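Local coordinates for protein putative methylase (Clostridium difficile, PDB 3LDU) that probably methylates guanine bases of ribosomal RNA and binds GTP in its C-terminal methyltransferase domain, at residues T26-E31 and M54-A59; Y30-I33 and R39-Y42; D45-A50 and W242-D247; A185-L190 and R361-G366; I216-A221 and S256-Y261. All coordinates share one frame; numbering follows the deposited sequence.

Contact 1. Residues T26-E31 and M54-A59; sequences TNLGYE and MWLRCA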
# COMPACT_ATOMS: atom_id res chain seq x y z
N THR A 26 7.99 -9.04 8.24
CA THR A 26 9.05 -9.66 9.02
C THR A 26 9.37 -8.78 10.23
O THR A 26 9.58 -9.28 11.33
CB THR A 26 10.30 -9.92 8.14
OG1 THR A 26 9.95 -10.82 7.08
CG2 THR A 26 11.42 -10.55 8.96
N ASN A 27 9.40 -7.47 10.01
CA ASN A 27 9.71 -6.52 11.09
C ASN A 27 8.62 -6.50 12.18
O ASN A 27 8.89 -6.10 13.31
CB ASN A 27 9.97 -5.11 10.54
CG ASN A 27 11.43 -4.89 10.14
OD1 ASN A 27 11.72 -4.26 9.11
ND2 ASN A 27 12.36 -5.40 10.95
N LEU A 28 7.41 -6.92 11.84
CA LEU A 28 6.34 -7.06 12.84
C LEU A 28 6.51 -8.35 13.63
O LEU A 28 5.79 -8.58 14.61
CB LEU A 28 4.95 -7.05 12.18
CG LEU A 28 4.49 -5.74 11.53
CD1 LEU A 28 3.07 -5.90 10.99
CD2 LEU A 28 4.56 -4.63 12.55
N GLY A 29 7.44 -9.19 13.20
CA GLY A 29 7.72 -10.43 13.90
C GLY A 29 6.99 -11.64 13.34
O GLY A 29 6.99 -12.70 13.96
N TYR A 30 6.38 -11.49 12.17
CA TYR A 30 5.55 -12.58 11.64
C TYR A 30 6.23 -13.44 10.59
O TYR A 30 7.11 -12.99 9.85
CB TYR A 30 4.23 -12.04 11.08
CG TYR A 30 3.40 -11.32 12.12
CD1 TYR A 30 3.24 -11.86 13.39
CD2 TYR A 30 2.76 -10.11 11.83
CE1 TYR A 30 2.48 -11.23 14.35
CE2 TYR A 30 2.00 -9.47 12.79
CZ TYR A 30 1.86 -10.04 14.04
OH TYR A 30 1.11 -9.43 15.02
N GLU A 31 5.79 -14.70 10.54
CA GLU A 31 6.33 -15.68 9.62
C GLU A 31 5.66 -15.59 8.25
O GLU A 31 4.43 -15.67 8.14
CB GLU A 31 6.12 -17.08 10.21
CG GLU A 31 6.68 -18.20 9.34
CD GLU A 31 6.25 -19.58 9.82
OE1 GLU A 31 5.43 -19.67 10.75
OE2 GLU A 31 6.75 -20.58 9.25
N MSE A 54 -2.63 -1.71 11.26
CA MSE A 54 -2.09 -0.50 11.89
C MSE A 54 -0.77 -0.07 11.25
O MSE A 54 -0.52 1.14 11.07
CB MSE A 54 -1.86 -0.75 13.38
CG MSE A 54 -1.28 0.44 14.14
SE MSE A 54 -2.42 2.04 14.09
CE MSE A 54 -4.12 1.24 14.28
N TRP A 55 0.07 -1.05 10.95
CA TRP A 55 1.48 -0.80 10.68
C TRP A 55 1.95 -0.98 9.24
O TRP A 55 2.93 -0.36 8.83
CB TRP A 55 2.36 -1.66 11.61
CG TRP A 55 2.42 -1.11 13.02
CD1 TRP A 55 1.74 -1.57 14.12
CD2 TRP A 55 3.15 0.04 13.44
NE1 TRP A 55 2.04 -0.78 15.21
CE2 TRP A 55 2.90 0.21 14.82
CE3 TRP A 55 4.01 0.94 12.80
CZ2 TRP A 55 3.48 1.24 15.56
CZ3 TRP A 55 4.58 1.96 13.53
CH2 TRP A 55 4.32 2.10 14.90
N LEU A 56 1.27 -1.82 8.46
CA LEU A 56 1.77 -2.09 7.11
C LEU A 56 1.53 -0.90 6.16
O LEU A 56 0.39 -0.48 5.95
CB LEU A 56 1.14 -3.37 6.55
CG LEU A 56 1.48 -4.63 7.33
CD1 LEU A 56 0.74 -5.83 6.72
CD2 LEU A 56 2.99 -4.88 7.35
N ARG A 57 2.62 -0.38 5.57
CA ARG A 57 2.55 0.77 4.67
C ARG A 57 2.46 0.38 3.20
O ARG A 57 2.05 1.19 2.37
CB ARG A 57 3.77 1.68 4.85
CG ARG A 57 4.03 2.06 6.29
CD ARG A 57 5.19 3.02 6.43
NE ARG A 57 5.62 3.13 7.82
CZ ARG A 57 5.19 4.06 8.66
NH1 ARG A 57 4.30 4.97 8.24
NH2 ARG A 57 5.63 4.08 9.91
N CYS A 58 2.83 -0.86 2.88
CA CYS A 58 2.86 -1.31 1.49
C CYS A 58 1.76 -2.32 1.12
O CYS A 58 1.68 -2.77 -0.01
CB CYS A 58 4.24 -1.86 1.15
SG CYS A 58 5.52 -0.57 1.22
N ALA A 59 0.94 -2.67 2.10
CA ALA A 59 -0.18 -3.58 1.86
C ALA A 59 -1.38 -2.80 1.35
O ALA A 59 -1.68 -1.73 1.86
CB ALA A 59 -0.56 -4.30 3.17
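In the RlmL-type ferredoxin-like domain, L28, which follows T26 and N27 of helix 18-27, packs on W55 and L56, where helix 48-55 gives way to a loop. The two methyls of L28 share the work. CD2 lies 3.8 Å from W55 CB and also nears CG of that residue, so it meets the root of the tryptophan side chain, beyond which the indole leads away. The other branch, L28 CD1, touches L56 CD2, likewise at 3.8 Å. No hydrogen bond crosses between the segments, and the contact is entirely apolar. With CG beside the backbone N (chi1 -67°), L28 points one methyl at each partner. Directly after it, G29 adopts a positive phi in a Schellman motif, its N bonding to T26 O at 2.8 Å. The chain thereby swings round to Y30, and L28 O comes to lie 4.1 Å above the plane of the Y30 ring, over its centre. K51 NZ of helix 48-55 donates a hydrogen bond to this same carbonyl. From helix 18-27, the E24 carboxylate grips R57 N and C58 N, while I25 touches L56; W55 also rests against N219 and A221 of the methyltransferase region.

Contact 2. Residues Y30-I33 and R39-Y42; sequences YEII and RITY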
# COMPACT_ATOMS: atom_id res chain seq x y z
N TYR A 30 6.38 -11.49 12.17
CA TYR A 30 5.55 -12.58 11.64
C TYR A 30 6.23 -13.44 10.59
O TYR A 30 7.11 -12.99 9.85
CB TYR A 30 4.23 -12.04 11.08
CG TYR A 30 3.40 -11.32 12.12
CD1 TYR A 30 3.24 -11.86 13.39
CD2 TYR A 30 2.76 -10.11 11.83
CE1 TYR A 30 2.48 -11.23 14.35
CE2 TYR A 30 2.00 -9.47 12.79
CZ TYR A 30 1.86 -10.04 14.04
OH TYR A 30 1.11 -9.43 15.02
N GLU A 31 5.79 -14.70 10.54
CA GLU A 31 6.33 -15.68 9.62
C GLU A 31 5.66 -15.59 8.25
O GLU A 31 4.43 -15.67 8.14
CB GLU A 31 6.12 -17.08 10.21
CG GLU A 31 6.68 -18.20 9.34
CD GLU A 31 6.25 -19.58 9.82
OE1 GLU A 31 5.43 -19.67 10.75
OE2 GLU A 31 6.75 -20.58 9.25
N ILE A 32 6.47 -15.44 7.21
CA ILE A 32 5.96 -15.47 5.84
C ILE A 32 5.80 -16.89 5.32
O ILE A 32 6.76 -17.66 5.27
CB ILE A 32 6.86 -14.66 4.90
CG1 ILE A 32 6.82 -13.19 5.32
CG2 ILE A 32 6.41 -14.83 3.45
CD1 ILE A 32 7.68 -12.30 4.51
N ILE A 33 4.57 -17.23 4.92
CA ILE A 33 4.23 -18.57 4.47
C ILE A 33 4.41 -18.74 2.97
O ILE A 33 4.88 -19.78 2.50
CB ILE A 33 2.75 -18.90 4.83
CG1 ILE A 33 2.61 -19.07 6.34
CG2 ILE A 33 2.27 -20.14 4.09
CD1 ILE A 33 3.76 -19.84 6.95
N ARG A 39 0.86 -10.76 -3.81
CA ARG A 39 0.30 -11.13 -2.50
C ARG A 39 1.23 -11.94 -1.60
O ARG A 39 1.85 -12.91 -2.04
CB ARG A 39 -1.06 -11.84 -2.64
CG ARG A 39 -1.08 -13.01 -3.60
CD ARG A 39 -2.32 -13.89 -3.37
NE ARG A 39 -3.56 -13.11 -3.36
CZ ARG A 39 -4.74 -13.58 -2.97
NH1 ARG A 39 -4.87 -14.84 -2.55
NH2 ARG A 39 -5.80 -12.79 -2.99
N ILE A 40 1.31 -11.54 -0.34
CA ILE A 40 2.08 -12.26 0.66
C ILE A 40 1.11 -12.96 1.62
O ILE A 40 0.15 -12.34 2.09
CB ILE A 40 2.96 -11.30 1.50
CG1 ILE A 40 3.85 -10.43 0.59
CG2 ILE A 40 3.82 -12.08 2.47
CD1 ILE A 40 4.83 -11.24 -0.21
N THR A 41 1.37 -14.22 1.92
CA THR A 41 0.60 -14.96 2.92
C THR A 41 1.49 -15.18 4.14
O THR A 41 2.64 -15.58 4.00
CB THR A 41 0.13 -16.31 2.36
OG1 THR A 41 -0.65 -16.09 1.18
CG2 THR A 41 -0.70 -17.07 3.40
N TYR A 42 0.96 -14.87 5.31
CA TYR A 42 1.75 -14.93 6.54
C TYR A 42 0.94 -15.39 7.76
O TYR A 42 -0.29 -15.28 7.79
CB TYR A 42 2.45 -13.58 6.81
CG TYR A 42 1.55 -12.35 6.84
CD1 TYR A 42 1.36 -11.64 8.01
CD2 TYR A 42 0.92 -11.90 5.69
CE1 TYR A 42 0.54 -10.52 8.05
CE2 TYR A 42 0.09 -10.76 5.71
CZ TYR A 42 -0.09 -10.08 6.90
OH TYR A 42 -0.88 -8.96 6.93
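I33 N donates to T41 O at 2.7 Å with an N-H...O angle of 148°, the one hydrogen bond that crosses these two short segments. Just before it, I32 and Y42 face each other as an antiparallel non-hydrogen-bonded pair with CA atoms 4.3 Å apart, and both side chains lie on the same face of the sheet. I32 CG2 meets I40 CG2 at 3.9 Å, each being the methyl branch that stands anti to its own backbone nitrogen. Y42 lies closer: its CB approaches E31 O at 3.2 Å, a packing contact, and its CD1 edge receives Y30 CB near the ring plane at 4.2 Å. I33 CB lies 3.4 Å from T41 O, beside the hydrogen bond, with T41 CG2 farther off.

The short segments 31-33 and 39-42, part of the hairpin of strands 31-36 and 39-44, run at 119°, well away from a straight antiparallel course. Helix 18-27 packs on I32, I40 and Y42, with A22 and T26 against I32 and I25 against the other two. The Y42 hydroxyl is hydrogen-bonded to S11 OG of the adjoining strand 7-12, and the Y30 hydroxyl to D45 OD1. Between the segments the side-chain packing is thus mostly apolar, and a single main-chain bond fixes the strands to each other; the phenol oxygens of Y42 and Y30 are tied to partners beyond them, which probably limits rotation of both rings.

Contact 3. Residues D45-A50 and W242-D247; sequences DEFGIA and WDVRKD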
# COMPACT_ATOMS: atom_id res chain seq x y z
N ASP A 45 0.12 -14.14 15.42
CA ASP A 45 -0.60 -14.39 16.66
C ASP A 45 -1.92 -13.62 16.66
O ASP A 45 -2.33 -13.09 15.62
CB ASP A 45 0.26 -13.98 17.87
CG ASP A 45 0.66 -12.52 17.84
OD1 ASP A 45 0.04 -11.73 17.10
OD2 ASP A 45 1.60 -12.14 18.57
N GLU A 46 -2.58 -13.55 17.81
CA GLU A 46 -3.90 -12.94 17.87
C GLU A 46 -3.87 -11.42 17.67
O GLU A 46 -4.92 -10.80 17.48
CB GLU A 46 -4.62 -13.29 19.19
CG GLU A 46 -4.04 -12.61 20.41
CD GLU A 46 -3.06 -13.48 21.19
OE1 GLU A 46 -2.34 -14.29 20.55
OE2 GLU A 46 -3.02 -13.36 22.43
N PHE A 47 -2.68 -10.83 17.71
CA PHE A 47 -2.54 -9.40 17.50
C PHE A 47 -2.39 -9.06 16.02
O PHE A 47 -2.33 -7.89 15.65
CB PHE A 47 -1.33 -8.85 18.27
CG PHE A 47 -1.51 -8.86 19.77
CD1 PHE A 47 -2.04 -7.77 20.42
CD2 PHE A 47 -1.14 -9.97 20.51
CE1 PHE A 47 -2.21 -7.77 21.80
CE2 PHE A 47 -1.31 -9.98 21.89
CZ PHE A 47 -1.84 -8.88 22.53
N GLY A 48 -2.38 -10.09 15.18
CA GLY A 48 -1.98 -9.95 13.79
C GLY A 48 -2.88 -9.07 12.95
O GLY A 48 -2.41 -8.30 12.10
N ILE A 49 -4.19 -9.16 13.16
CA ILE A 49 -5.11 -8.39 12.34
C ILE A 49 -4.97 -6.91 12.65
O ILE A 49 -4.84 -6.06 11.75
CB ILE A 49 -6.57 -8.87 12.51
CG1 ILE A 49 -6.75 -10.26 11.90
CG2 ILE A 49 -7.53 -7.89 11.83
CD1 ILE A 49 -8.16 -10.86 12.15
N ALA A 50 -4.98 -6.58 13.95
CA ALA A 50 -4.83 -5.21 14.41
C ALA A 50 -3.47 -4.62 14.00
O ALA A 50 -3.39 -3.51 13.43
CB ALA A 50 -5.01 -5.13 15.93
N TRP A 242 -7.69 -2.10 20.69
CA TRP A 242 -7.47 -0.93 21.53
C TRP A 242 -6.01 -0.79 21.96
O TRP A 242 -5.42 0.29 21.83
CB TRP A 242 -8.39 -0.95 22.75
CG TRP A 242 -8.78 0.43 23.15
CD1 TRP A 242 -9.70 1.23 22.55
CD2 TRP A 242 -8.22 1.19 24.22
NE1 TRP A 242 -9.76 2.45 23.19
CE2 TRP A 242 -8.86 2.45 24.22
CE3 TRP A 242 -7.24 0.94 25.19
CZ2 TRP A 242 -8.56 3.44 25.14
CZ3 TRP A 242 -6.94 1.93 26.11
CH2 TRP A 242 -7.60 3.17 26.08
N ASP A 243 -5.42 -1.87 22.46
CA ASP A 243 -4.04 -1.86 22.90
C ASP A 243 -3.08 -1.57 21.75
O ASP A 243 -2.08 -0.88 21.92
CB ASP A 243 -3.68 -3.19 23.56
CG ASP A 243 -4.34 -3.37 24.92
OD1 ASP A 243 -4.90 -2.38 25.43
OD2 ASP A 243 -4.29 -4.49 25.47
N VAL A 244 -3.40 -2.10 20.57
CA VAL A 244 -2.58 -1.86 19.38
C VAL A 244 -2.58 -0.39 18.96
O VAL A 244 -1.53 0.17 18.62
CB VAL A 244 -2.98 -2.77 18.20
CG1 VAL A 244 -2.34 -2.27 16.89
CG2 VAL A 244 -2.57 -4.20 18.50
N ARG A 245 -3.74 0.26 18.99
CA ARG A 245 -3.79 1.70 18.71
C ARG A 245 -3.05 2.54 19.73
O ARG A 245 -2.33 3.48 19.37
CB ARG A 245 -5.23 2.21 18.64
CG ARG A 245 -5.91 1.93 17.34
CD ARG A 245 -7.03 2.91 17.09
NE ARG A 245 -7.81 2.46 15.94
CZ ARG A 245 -7.65 2.91 14.71
NH1 ARG A 245 -6.76 3.86 14.44
NH2 ARG A 245 -8.41 2.42 13.74
N LYS A 246 -3.25 2.25 21.02
CA LYS A 246 -2.57 2.99 22.07
C LYS A 246 -1.05 2.80 21.95
O LYS A 246 -0.28 3.74 22.14
CB LYS A 246 -3.04 2.55 23.45
CG LYS A 246 -2.69 3.53 24.55
CD LYS A 246 -3.49 4.83 24.42
CE LYS A 246 -4.97 4.61 24.72
NZ LYS A 246 -5.75 5.88 24.72
N ASP A 247 -0.64 1.56 21.66
CA ASP A 247 0.77 1.23 21.48
C ASP A 247 1.33 2.06 20.34
O ASP A 247 2.43 2.62 20.45
CB ASP A 247 0.91 -0.26 21.17
CG ASP A 247 2.35 -0.68 20.91
OD1 ASP A 247 3.22 -0.41 21.77
OD2 ASP A 247 2.61 -1.28 19.85
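V244 of helix 238-251 presses against A50 of helix 48-55, the close part of this contact. V244 CG2 sits 3.7 Å from A50 CB, and the second methyl, CG1, lies 3.8 Å from A50 O, so the two branches of the valine are spread over the side chain and the carbonyl of a single residue. The torsion decides which methyl goes where: CG1 is anti to the backbone N (chi1 167°) and CG2 anti to the carbonyl carbon. The small alanine lets the backbones come near, with the CA atoms of A50 and V244 6.4 Å apart.

Packing is slacker toward F47. Its ring brings only an edge, CD1, to V244 CG2 at 4.1 Å, the methyl lying near the ring plane, and the two side chains run past each other in opposite directions. F47 belongs to a type I turn from D45 to G48 that leads into helix 48-55. D45 caps this entry: its OD1 accepts from F47 N at 2.9 Å, met from 54° out of the carboxylate plane, and also pairs with Y30 OH.

The contact joins the ferredoxin-like domain to the methyltransferase domain. I240 and W241, one turn earlier on helix 238-251, extend the apolar surface against A50, and I240 also touches F47. W242 starts its side chain away from segment 45-50, and it and K246 are exposed.

Contact 4. Residues A185-L190 and R361-G366; sequences AGLIYL and RKLYNG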
# COMPACT_ATOMS: atom_id res chain seq x y z
N ALA A 185 5.31 4.84 -0.07
CA ALA A 185 6.06 4.25 1.04
C ALA A 185 7.09 3.25 0.53
O ALA A 185 8.20 3.18 1.05
CB ALA A 185 5.10 3.58 2.04
N GLY A 186 6.72 2.46 -0.47
CA GLY A 186 7.64 1.48 -1.02
C GLY A 186 8.86 2.14 -1.65
O GLY A 186 9.97 1.63 -1.56
N LEU A 187 8.64 3.27 -2.31
CA LEU A 187 9.76 4.02 -2.88
C LEU A 187 10.75 4.41 -1.78
O LEU A 187 11.95 4.21 -1.93
CB LEU A 187 9.24 5.26 -3.60
CG LEU A 187 9.01 5.24 -5.11
CD1 LEU A 187 8.63 3.88 -5.68
CD2 LEU A 187 8.04 6.36 -5.55
N ILE A 188 10.25 4.97 -0.68
CA ILE A 188 11.12 5.35 0.42
C ILE A 188 11.93 4.14 0.92
O ILE A 188 13.14 4.23 1.15
CB ILE A 188 10.36 5.93 1.62
CG1 ILE A 188 9.44 7.08 1.20
CG2 ILE A 188 11.35 6.39 2.70
CD1 ILE A 188 10.16 8.17 0.43
N TYR A 189 11.23 3.03 1.12
CA TYR A 189 11.85 1.80 1.61
C TYR A 189 12.94 1.26 0.69
O TYR A 189 13.83 0.52 1.14
CB TYR A 189 10.76 0.74 1.77
CG TYR A 189 9.90 0.84 3.01
CD1 TYR A 189 10.39 1.35 4.21
CD2 TYR A 189 8.59 0.38 2.99
CE1 TYR A 189 9.57 1.39 5.36
CE2 TYR A 189 7.78 0.42 4.11
CZ TYR A 189 8.27 0.93 5.28
OH TYR A 189 7.44 0.95 6.37
N LEU A 190 12.84 1.57 -0.60
CA LEU A 190 13.83 1.13 -1.58
C LEU A 190 15.10 1.97 -1.54
O LEU A 190 16.07 1.66 -2.22
CB LEU A 190 13.26 1.12 -3.00
CG LEU A 190 12.31 -0.04 -3.31
CD1 LEU A 190 11.45 0.23 -4.53
CD2 LEU A 190 13.10 -1.34 -3.47
N ARG A 361 13.77 -0.64 -11.31
CA ARG A 361 12.79 -1.60 -10.81
C ARG A 361 11.42 -1.38 -11.41
O ARG A 361 10.90 -0.25 -11.43
CB ARG A 361 12.74 -1.54 -9.28
CG ARG A 361 14.06 -1.90 -8.61
CD ARG A 361 13.94 -1.85 -7.11
NE ARG A 361 15.22 -2.00 -6.42
CZ ARG A 361 15.47 -2.98 -5.56
NH1 ARG A 361 16.64 -3.05 -4.94
NH2 ARG A 361 14.54 -3.90 -5.31
N LYS A 362 10.83 -2.46 -11.91
CA LYS A 362 9.50 -2.37 -12.51
C LYS A 362 8.44 -2.35 -11.41
O LYS A 362 8.40 -3.23 -10.55
CB LYS A 362 9.26 -3.54 -13.47
CG LYS A 362 7.86 -3.55 -14.06
CD LYS A 362 7.66 -4.69 -15.06
CE LYS A 362 8.61 -4.57 -16.25
NZ LYS A 362 8.23 -5.49 -17.36
N LEU A 363 7.58 -1.33 -11.46
CA LEU A 363 6.56 -1.10 -10.43
C LEU A 363 5.25 -0.67 -11.07
O LEU A 363 5.16 -0.56 -12.30
CB LEU A 363 7.03 -0.04 -9.44
CG LEU A 363 8.28 -0.37 -8.61
CD1 LEU A 363 8.76 0.87 -7.86
CD2 LEU A 363 7.96 -1.48 -7.63
N TYR A 364 4.23 -0.43 -10.26
CA TYR A 364 2.90 -0.12 -10.79
C TYR A 364 2.08 0.92 -10.03
O TYR A 364 1.84 0.78 -8.83
CB TYR A 364 2.06 -1.40 -10.92
CG TYR A 364 2.38 -2.23 -12.13
CD1 TYR A 364 2.47 -3.61 -12.04
CD2 TYR A 364 2.59 -1.63 -13.37
CE1 TYR A 364 2.76 -4.37 -13.15
CE2 TYR A 364 2.88 -2.39 -14.48
CZ TYR A 364 2.96 -3.76 -14.37
OH TYR A 364 3.25 -4.52 -15.48
N ASN A 365 1.65 1.97 -10.74
CA ASN A 365 0.47 2.73 -10.35
C ASN A 365 -0.72 2.10 -11.09
O ASN A 365 -1.41 2.78 -11.84
CB ASN A 365 0.58 4.21 -10.73
CG ASN A 365 1.24 5.07 -9.65
OD1 ASN A 365 0.63 5.42 -8.62
ND2 ASN A 365 2.49 5.46 -9.90
N GLY A 366 -0.91 0.80 -10.91
CA GLY A 366 -1.99 0.07 -11.57
C GLY A 366 -2.02 0.25 -13.08
O GLY A 366 -1.29 -0.42 -13.81
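Two kinds of interaction join helix 181-189 and the residue after it to strand 359-365: aliphatic packing among leucines and a methyl packed over the face of a guanidinium. In the first, L187 CD1 meets L363 CD1 at 3.7 Å, and L190 CD1 reaches the same methyl more loosely at 4.3 Å, so one branch of L363 receives both L187 and L190. L187 attains this with torsions well off the staggered values (chi1 -97°, chi2 30°), which carry its end nearer to the strand than its CB direction would suggest. Its side chain also lies about 4 Å from that of the GTP-binding I179. In the second, L190 CD2 lies over one face of the R361 guanidinium, 3.3 Å above its plane and offset toward the rim, with R361 NH2 at 3.5 Å as the nearest atom. R361 extends its chain from CG to NE to bring the group there in the conformer described, one of two deposited, so this part is less certain. No hydrogen bond spans the segments. Strand 359-365 is an outermost strand of the methyltransferase sheet, paired with 368-375, whose F372 touches both L187 and L363, and M20 of helix 18-27 covers L190 from the ferredoxin-like domain.

Contact 5. Residues I216-A221 and S256-Y261; sequences IGINMA and SKFKIY. With FMT (formic acid), chain D.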
# COMPACT_ATOMS: atom_id res chain seq x y z
N ILE A 216 7.26 7.64 8.19
CA ILE A 216 8.30 6.65 8.43
C ILE A 216 9.34 7.19 9.41
O ILE A 216 9.71 6.52 10.37
CB ILE A 216 8.96 6.19 7.11
CG1 ILE A 216 7.96 5.37 6.29
CG2 ILE A 216 10.22 5.38 7.36
CD1 ILE A 216 8.35 5.19 4.84
N GLY A 217 9.80 8.42 9.17
CA GLY A 217 10.79 9.07 10.01
C GLY A 217 10.45 9.24 11.48
O GLY A 217 11.33 9.13 12.33
N ILE A 218 9.19 9.53 11.80
CA ILE A 218 8.79 9.65 13.20
C ILE A 218 8.10 8.38 13.71
O ILE A 218 7.56 8.37 14.81
CB ILE A 218 7.88 10.88 13.45
CG1 ILE A 218 6.59 10.79 12.63
CG2 ILE A 218 8.64 12.16 13.12
CD1 ILE A 218 5.56 11.83 13.02
N ASN A 219 8.15 7.32 12.91
CA ASN A 219 7.52 6.03 13.26
C ASN A 219 6.03 6.18 13.58
O ASN A 219 5.53 5.60 14.55
CB ASN A 219 8.26 5.37 14.44
CG ASN A 219 8.00 3.88 14.53
OD1 ASN A 219 7.85 3.20 13.52
ND2 ASN A 219 7.95 3.36 15.75
N MSE A 220 5.34 6.97 12.78
CA MSE A 220 3.89 7.09 12.90
C MSE A 220 3.22 6.00 12.06
O MSE A 220 3.43 5.92 10.86
CB MSE A 220 3.42 8.46 12.42
CG MSE A 220 1.90 8.61 12.46
SE MSE A 220 1.35 10.35 11.77
CE MSE A 220 2.10 11.44 13.19
N ALA A 221 2.42 5.16 12.71
CA ALA A 221 1.79 4.05 12.02
C ALA A 221 0.83 4.57 10.96
O ALA A 221 0.10 5.53 11.22
CB ALA A 221 1.02 3.17 13.04
N SER A 256 12.50 13.38 18.17
CA SER A 256 13.24 13.65 16.93
C SER A 256 12.80 14.92 16.21
O SER A 256 11.61 15.22 16.08
CB SER A 256 13.15 12.45 15.99
OG SER A 256 14.06 11.44 16.38
N LYS A 257 13.79 15.66 15.72
CA LYS A 257 13.52 16.83 14.90
C LYS A 257 14.29 16.72 13.59
O LYS A 257 15.50 16.47 13.58
CB LYS A 257 13.90 18.12 15.64
CG LYS A 257 13.10 18.38 16.90
CD LYS A 257 13.52 19.69 17.54
CE LYS A 257 12.77 19.98 18.83
NZ LYS A 257 13.22 21.26 19.45
N PHE A 258 13.57 16.88 12.49
CA PHE A 258 14.19 16.93 11.18
C PHE A 258 13.26 17.66 10.24
O PHE A 258 12.10 17.91 10.57
CB PHE A 258 14.50 15.51 10.66
CG PHE A 258 13.27 14.64 10.50
CD1 PHE A 258 12.62 14.54 9.28
CD2 PHE A 258 12.79 13.90 11.57
CE1 PHE A 258 11.49 13.73 9.14
CE2 PHE A 258 11.67 13.09 11.43
CZ PHE A 258 11.02 13.00 10.22
N LYS A 259 13.77 18.01 9.07
CA LYS A 259 13.00 18.70 8.06
C LYS A 259 13.30 18.08 6.71
O LYS A 259 14.46 17.80 6.39
CB LYS A 259 13.38 20.18 8.02
CG LYS A 259 12.23 21.14 7.78
CD LYS A 259 11.55 21.51 9.09
CE LYS A 259 10.82 22.83 8.98
NZ LYS A 259 10.00 23.08 10.20
N ILE A 260 12.26 17.85 5.91
CA ILE A 260 12.43 17.46 4.52
C ILE A 260 11.64 18.47 3.67
O ILE A 260 10.80 19.21 4.21
CB ILE A 260 12.00 16.00 4.28
CG1 ILE A 260 10.51 15.82 4.57
CG2 ILE A 260 12.80 15.07 5.17
CD1 ILE A 260 10.03 14.37 4.54
N TYR A 261 11.94 18.52 2.38
CA TYR A 261 11.49 19.64 1.56
C TYR A 261 10.81 19.23 0.27
O TYR A 261 11.28 18.33 -0.40
CB TYR A 261 12.70 20.51 1.19
CG TYR A 261 13.37 21.11 2.39
CD1 TYR A 261 13.08 22.40 2.79
CD2 TYR A 261 14.28 20.37 3.14
CE1 TYR A 261 13.68 22.96 3.92
CE2 TYR A 261 14.89 20.92 4.25
CZ TYR A 261 14.59 22.21 4.64
OH TYR A 261 15.19 22.75 5.75
C FMT D . 17.33 18.27 8.43
O1 FMT D . 18.15 18.07 7.54
O2 FMT D . 16.55 17.41 8.85
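K259 N donates to O2 of a bound formic acid at 2.9 Å and nearly straight, with an N-H...O angle of 169°. The same O2 lies 3.3 Å from F258 CB; the formic acid probably comes from the crystallisation liquor. The protein contact itself is apolar and rests on the F258 ring. I218 CG2 comes within 3.6 Å of F258 CE2, the two side chains crossing at about a right angle. G217 CA approaches F258 CZ at 3.9 Å, a glycine backbone with no side chain of its own to hold the ring off. A chi1 of 61° puts F258 CG between the backbone N and the carbonyl carbon, aiming the ring at the helix end. Helix 208-217 finishes here in a Schellman motif: N219, with positive phi, bonds through its N to I216 O, and M220 N reaches back to M215 O. Y285 and V282 also touch I218, and Y285 meets the F258 ring with its plane inclined. Beyond F258 the chain enters strand 260-264, where I260 rests on L210 and A213. Helix 208-217 thus packs on strand 260-264 in the parallel part of the mixed sheet, as in the Rossmann-like fold of AdoMet-dependent methyltransferases.

How the contacts relate
Contacts 1 and 2 share Y30 and E31 and lie about 10 Å apart, centre to centre, in the ferredoxin-like domain. Contact 3 uses helix 48-55, as contact 1 does, and reaches helix 238-251 much later in the chain, bridging the two domains. Contacts 4 and 5 lie about 20 Å apart between centres in the methyltransferase domain, both reaching its seven-stranded sheet; along the chain, contact 5 falls wholly between the segments of contact 4. Contact 1 borders both: R57 packs on A185 and Y189 and probably hydrogen-bonds M220 O. The region around 54-59 therefore knits the N-terminal domain to the GTP-binding one, while contact 2 touches contacts 1 and 3 but stays clear of 4 and 5.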